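Local coordinates for protein toll (Drosophila melanogaster, PDB 4LXR) that acts as the receptor for cleaved, activated Spätzle, switching on the Toll pathway in embryonic dorsal-ventral patterning and antifungal immunity, at residues G260-D263 / H264-H267; V764-S767 / T768-C772. All blocks are in the same frame, centred on the assembly; numbering follows the deposited sequence.

In the fold
Both contacts lie in the extracellular part of Toll, and each joins two runs of residues that follow one another directly, so neither closes a long loop. From the N terminus, interaction 1 comes first, in the loop between strands 246-248 and 270-273, where LRR 5 hands over to LRR 6. The chain then runs through the remaining repeats, a first C-terminal cap, and a second leucine-rich block with its own N-terminal cap before interaction 2, where the loop after strand 761-762 enters the short helix 768-771 of the second C-terminal cap. The two are in series, neither nesting nor crossing. The centres of interactions 1 and 2 are about 123 Å apart.

Interaction 1 (G260-D263 / H264-H267); sequences GLFD and HNKH
Asn265 folds back against Phe262 on the buried side of this local turn, its OD1 lying 3.3 Å from Phe262 CA and at the edge of the phenyl ring, near the ring plane. Ring and amide planes are 70° apart. With CG beside its own backbone N (chi1 -43°), the Asn265 amide reaches back toward Leu261 O and Phe262 CA. Asn265 N donates to Phe262 O at 3.0 Å, closing the second of two overlapping type I beta turns, Gly260-Asp263 and Phe262-Asn265. One water accepts from His264 N and lies 2.7 Å from Asn265 OD1, with Leu261 O also within reach of its protons. The pair belongs to the leucine-rich repeat solenoid, on the loop that leads from one repeat strand to the next: Phe262 packs on Leu268 and Leu287 of the following repeat, while Asn265 ND2 donates to Phe238 O and Leu241 O of the preceding one. The asparagine thus ties neighbouring coils through backbone carbonyls. The Asp263 and Lys266 side is looser and more exposed. These two do not meet directly, Asp263 OD1 and Lys266 NZ being 5.0 Å apart; a second water bridges them, donating to the carboxylate and accepting from NZ. Lys266 bends at chi2 (-55°), bringing CE to 3.6 Å from Asp263 O, and its NZ also bonds Asn290 O. His264, next in the chain after Asp263, turns its side chain to solvent.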
ATOM      1  N   GLY A 260     -15.143  19.667 -35.516  1.00 44.39           N
ATOM      2  CA  GLY A 260     -14.773  18.999 -36.753  1.00 43.29           C
ATOM      3  C   GLY A 260     -13.291  18.684 -36.899  1.00 38.10           C
ATOM      4  O   GLY A 260     -12.848  18.298 -37.979  1.00 38.27           O
ATOM      5  N   LEU A 261     -12.524  18.846 -35.820  1.00 29.63           N
ATOM      6  CA  LEU A 261     -11.086  18.536 -35.832  1.00 34.12           C
ATOM      7  C   LEU A 261     -10.741  17.117 -36.311  1.00 33.67           C
ATOM      8  O   LEU A 261      -9.663  16.900 -36.870  1.00 30.44           O
ATOM      9  CB  LEU A 261     -10.460  18.785 -34.448  1.00 33.29           C
ATOM     10  CG  LEU A 261      -8.929  18.695 -34.323  1.00 25.01           C
ATOM     11  CD1 LEU A 261      -8.243  19.689 -35.233  1.00 23.26           C
ATOM     12  CD2 LEU A 261      -8.476  18.898 -32.864  1.00 25.20           C
ATOM     13  N   PHE A 262     -11.631  16.147 -36.090  1.00 35.97           N
ATOM     14  CA  PHE A 262     -11.344  14.773 -36.522  1.00 34.14           C
ATOM     15  C   PHE A 262     -12.290  14.230 -37.583  1.00 39.42           C
ATOM     16  O   PHE A 262     -12.329  13.025 -37.814  1.00 34.33           O
ATOM     17  CB  PHE A 262     -11.301  13.806 -35.332  1.00 36.08           C
ATOM     18  CG  PHE A 262     -10.378  14.242 -34.236  1.00 27.12           C
ATOM     19  CD1 PHE A 262      -9.026  14.400 -34.477  1.00 28.88           C
ATOM     20  CD2 PHE A 262     -10.864  14.507 -32.971  1.00 29.96           C
ATOM     21  CE1 PHE A 262      -8.176  14.819 -33.477  1.00 28.93           C
ATOM     22  CE2 PHE A 262     -10.022  14.922 -31.962  1.00 27.76           C
ATOM     23  CZ  PHE A 262      -8.671  15.081 -32.216  1.00 28.42           C
ATOM     24  N   ASP A 263     -13.036  15.117 -38.236  1.00 39.40           N
ATOM     25  CA  ASP A 263     -14.052  14.704 -39.202  1.00 39.80           C
ATOM     26  C   ASP A 263     -13.511  13.894 -40.375  1.00 39.37           C
ATOM     27  O   ASP A 263     -14.216  13.069 -40.924  1.00 41.37           O
ATOM     28  CB  ASP A 263     -14.821  15.918 -39.734  1.00 44.49           C
ATOM     29  CG  ASP A 263     -15.927  16.359 -38.803  1.00 43.80           C
ATOM     30  OD1 ASP A 263     -15.886  15.987 -37.602  1.00 39.44           O
ATOM     31  OD2 ASP A 263     -16.832  17.081 -39.274  1.00 51.10           O
ATOM     32  N   HIS A 264     -12.264  14.132 -40.760  1.00 38.35           N
ATOM     33  CA  HIS A 264     -11.667  13.384 -41.868  1.00 38.34           C
ATOM     34  C   HIS A 264     -10.801  12.218 -41.410  1.00 34.08           C
ATOM     35  O   HIS A 264     -10.191  11.528 -42.229  1.00 39.22           O
ATOM     36  CB  HIS A 264     -10.864  14.320 -42.772  1.00 45.62           C
ATOM     37  CG  HIS A 264     -11.702  15.367 -43.432  1.00 55.47           C
ATOM     38  ND1 HIS A 264     -11.650  16.698 -43.074  1.00 59.81           N
ATOM     39  CD2 HIS A 264     -12.640  15.274 -44.404  1.00 60.57           C
ATOM     40  CE1 HIS A 264     -12.508  17.381 -43.812  1.00 66.46           C
ATOM     41  NE2 HIS A 264     -13.124  16.539 -44.624  1.00 65.83           N
ATOM     42  N   ASN A 265     -10.759  11.991 -40.100  1.00 26.17           N
ATOM     43  CA  ASN A 265      -9.969  10.911 -39.537  1.00 33.54           C
ATOM     44  C   ASN A 265     -10.869   9.828 -38.942  1.00 40.50           C
ATOM     45  O   ASN A 265     -11.020   9.732 -37.712  1.00 32.98           O
ATOM     46  CB  ASN A 265      -9.029  11.463 -38.470  1.00 33.59           C
ATOM     47  CG  ASN A 265      -8.377  12.759 -38.893  1.00 37.07           C
ATOM     48  OD1 ASN A 265      -8.815  13.837 -38.506  1.00 39.27           O
ATOM     49  ND2 ASN A 265      -7.332  12.661 -39.713  1.00 34.24           N
ATOM     50  N   LYS A 266     -11.455   9.021 -39.824  1.00 31.94           N
ATOM     51  CA  LYS A 266     -12.490   8.044 -39.464  1.00 30.40           C
ATOM     52  C   LYS A 266     -11.945   6.649 -39.146  1.00 33.27           C
ATOM     53  O   LYS A 266     -12.686   5.665 -39.136  1.00 31.65           O
ATOM     54  CB  LYS A 266     -13.517   7.937 -40.601  1.00 32.48           C
ATOM     55  CG  LYS A 266     -14.431   9.141 -40.711  1.00 38.19           C
ATOM     56  CD  LYS A 266     -15.128   9.415 -39.369  1.00 38.11           C
ATOM     57  CE  LYS A 266     -16.222  10.460 -39.540  1.00 44.97           C
ATOM     58  NZ  LYS A 266     -16.590  11.065 -38.240  1.00 52.25           N
ATOM     59  N   HIS A 267     -10.647   6.564 -38.910  1.00 33.46           N
ATOM     60  CA  HIS A 267     -10.039   5.318 -38.501  1.00 34.30           C
ATOM     61  C   HIS A 267      -9.408   5.473 -37.134  1.00 30.01           C
ATOM     62  O   HIS A 267      -8.674   4.594 -36.683  1.00 32.10           O
ATOM     63  CB  HIS A 267      -9.015   4.853 -39.542  1.00 33.97           C
ATOM     64  CG  HIS A 267      -9.650   4.366 -40.803  1.00 37.34           C
ATOM     65  ND1 HIS A 267     -10.413   3.220 -40.845  1.00 35.90           N
ATOM     66  CD2 HIS A 267      -9.681   4.887 -42.054  1.00 26.20           C
ATOM     67  CE1 HIS A 267     -10.871   3.042 -42.072  1.00 38.31           C
ATOM     68  NE2 HIS A 267     -10.442   4.039 -42.824  1.00 38.44           N
TER
HETATM   69  O   HOH W   1      -9.881  16.033 -39.729  1.00 49.68           O
HETATM   70  O   HOH W   2     -16.565  13.479 -37.059  1.00 37.03           O

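Interaction 2 (V764-S767 / T768-C772); sequences VELS and TNDIC
Ser767 N donates to Asp770 OD2 at 2.8 Å, a nearly straight bond (163°) that meets the carboxylate from above its plane. Ser767 and Asp770 form a capping box at the start of the short helix 768-771: the N-H of the N-cap residue is taken by the Asp770 carboxylate, while Ser767 OG accepts from Asn769 N, one residue before Asp770, at 3.3 Å. The serine hydroxyl stands opposite its own backbone N (chi1 175°), which carries OG over the first turn, where it also lies 3.2 Å from Asn769 OD1. Ser767 O faces the same turn, but the bonds to it from Asp770 N and Ile771 N are both weak. An alanine in place of Ser767 would probably leave Asn769 N without its capping acceptor and fray the helix start, although the bond from the backbone N to Asp770 could remain. Leu766 flanks the box, its CD1 packing 3.7 Å from Asp770 CB as the two side chains slant past each other. This surface contact belongs to the C-terminal cap of the second leucine-rich block: Thr768 and Ile771 lean on Leu736 of helix 733-740, and Cys772 is disulfide-bonded to Cys730, pinning the end of the segment to that cap. On the buried side, Ile771 CG2, set between its backbone N and carbonyl carbon, comes within 3.4 Å of Ser767 O.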
ATOM      1  N   VAL A 764       6.098 -21.633  70.425  1.00 31.45           N
ATOM      2  CA  VAL A 764       6.687 -22.901  69.969  1.00 31.02           C
ATOM      3  C   VAL A 764       7.740 -23.463  70.917  1.00 32.37           C
ATOM      4  O   VAL A 764       8.113 -24.622  70.792  1.00 37.73           O
ATOM      5  CB  VAL A 764       7.338 -22.836  68.549  1.00 33.50           C
ATOM      6  CG1 VAL A 764       6.284 -22.606  67.473  1.00 30.48           C
ATOM      7  CG2 VAL A 764       8.421 -21.769  68.497  1.00 36.91           C
ATOM      8  N   GLU A 765       8.231 -22.646  71.845  1.00 33.72           N
ATOM      9  CA  GLU A 765       9.168 -23.139  72.846  1.00 35.34           C
ATOM     10  C   GLU A 765       8.479 -23.678  74.110  1.00 48.74           C
ATOM     11  O   GLU A 765       9.141 -24.227  74.992  1.00 38.14           O
ATOM     12  CB  GLU A 765      10.212 -22.076  73.193  1.00 36.58           C
ATOM     13  CG  GLU A 765      11.216 -21.873  72.065  1.00 42.67           C
ATOM     14  CD  GLU A 765      12.283 -20.869  72.416  1.00 41.57           C
ATOM     15  OE1 GLU A 765      12.649 -20.776  73.606  1.00 43.21           O
ATOM     16  OE2 GLU A 765      12.743 -20.158  71.499  1.00 47.57           O
ATOM     17  N   LEU A 766       7.155 -23.541  74.187  1.00 36.12           N
ATOM     18  CA  LEU A 766       6.408 -24.031  75.353  1.00 40.72           C
ATOM     19  C   LEU A 766       5.825 -25.417  75.135  1.00 37.07           C
ATOM     20  O   LEU A 766       5.237 -25.709  74.078  1.00 35.46           O
ATOM     21  CB  LEU A 766       5.266 -23.077  75.751  1.00 43.29           C
ATOM     22  CG  LEU A 766       5.602 -21.833  76.576  1.00 48.11           C
ATOM     23  CD1 LEU A 766       6.449 -22.206  77.769  1.00 43.46           C
ATOM     24  CD2 LEU A 766       6.310 -20.776  75.736  1.00 51.21           C
ATOM     25  N   SER A 767       5.990 -26.252  76.151  1.00 38.77           N
ATOM     26  CA  SER A 767       5.345 -27.549  76.244  1.00 50.48           C
ATOM     27  C   SER A 767       4.041 -27.429  77.040  1.00 54.67           C
ATOM     28  O   SER A 767       3.833 -26.467  77.781  1.00 41.13           O
ATOM     29  CB  SER A 767       6.290 -28.529  76.962  1.00 51.24           C
ATOM     30  OG  SER A 767       5.673 -29.778  77.183  1.00 57.14           O
ATOM     31  N   THR A 768       3.168 -28.419  76.899  1.00 40.14           N
ATOM     32  CA  THR A 768       1.945 -28.450  77.684  1.00 52.29           C
ATOM     33  C   THR A 768       2.259 -28.620  79.177  1.00 57.84           C
ATOM     34  O   THR A 768       1.459 -28.243  80.030  1.00 59.74           O
ATOM     35  CB  THR A 768       0.992 -29.557  77.215  1.00 49.52           C
ATOM     36  OG1 THR A 768       1.664 -30.814  77.274  1.00 52.40           O
ATOM     37  CG2 THR A 768       0.563 -29.314  75.793  1.00 45.64           C
ATOM     38  N   ASN A 769       3.431 -29.167  79.491  1.00 60.65           N
ATOM     39  CA  ASN A 769       3.856 -29.295  80.881  1.00 65.52           C
ATOM     40  C   ASN A 769       4.297 -27.965  81.491  1.00 66.33           C
ATOM     41  O   ASN A 769       4.030 -27.693  82.667  1.00 77.31           O
ATOM     42  CB  ASN A 769       4.978 -30.325  81.009  1.00 77.13           C
ATOM     43  CG  ASN A 769       4.648 -31.630  80.316  1.00 85.17           C
ATOM     44  OD1 ASN A 769       5.350 -32.052  79.391  1.00 85.48           O
ATOM     45  ND2 ASN A 769       3.571 -32.276  80.754  1.00 84.77           N
ATOM     46  N   ASP A 770       4.966 -27.141  80.688  1.00 57.33           N
ATOM     47  CA  ASP A 770       5.490 -25.855  81.149  1.00 56.79           C
ATOM     48  C   ASP A 770       4.380 -24.896  81.549  1.00 55.88           C
ATOM     49  O   ASP A 770       4.567 -24.015  82.384  1.00 57.09           O
ATOM     50  CB  ASP A 770       6.294 -25.181  80.037  1.00 53.81           C
ATOM     51  CG  ASP A 770       7.425 -26.041  79.526  1.00 54.96           C
ATOM     52  OD1 ASP A 770       8.045 -26.759  80.335  1.00 53.58           O
ATOM     53  OD2 ASP A 770       7.702 -25.989  78.312  1.00 48.43           O
ATOM     54  N   ILE A 771       3.227 -25.078  80.926  1.00 59.05           N
ATOM     55  CA  ILE A 771       2.197 -24.056  80.862  1.00 61.43           C
ATOM     56  C   ILE A 771       1.085 -24.373  81.862  1.00 71.83           C
ATOM     57  O   ILE A 771       0.342 -23.499  82.311  1.00 74.06           O
ATOM     58  CB  ILE A 771       1.643 -24.005  79.418  1.00 53.82           C
ATOM     59  CG1 ILE A 771       0.673 -22.863  79.223  1.00 60.83           C
ATOM     60  CG2 ILE A 771       0.942 -25.292  79.058  1.00 53.65           C
ATOM     61  CD1 ILE A 771      -0.048 -22.951  77.896  1.00 59.75           C
ATOM     62  N   CYS A 772       1.020 -25.638  82.246  1.00 74.08           N
ATOM     63  CA  CYS A 772      -0.149 -26.161  82.912  1.00 77.11           C
ATOM     64  C   CYS A 772       0.278 -27.285  83.835  1.00 85.28           C
ATOM     65  O   CYS A 772       0.280 -28.447  83.431  1.00 93.44           O
ATOM     66  CB  CYS A 772      -1.127 -26.670  81.851  1.00 74.66           C
ATOM     67  SG  CYS A 772      -2.617 -27.455  82.465  1.00108.45           S
TER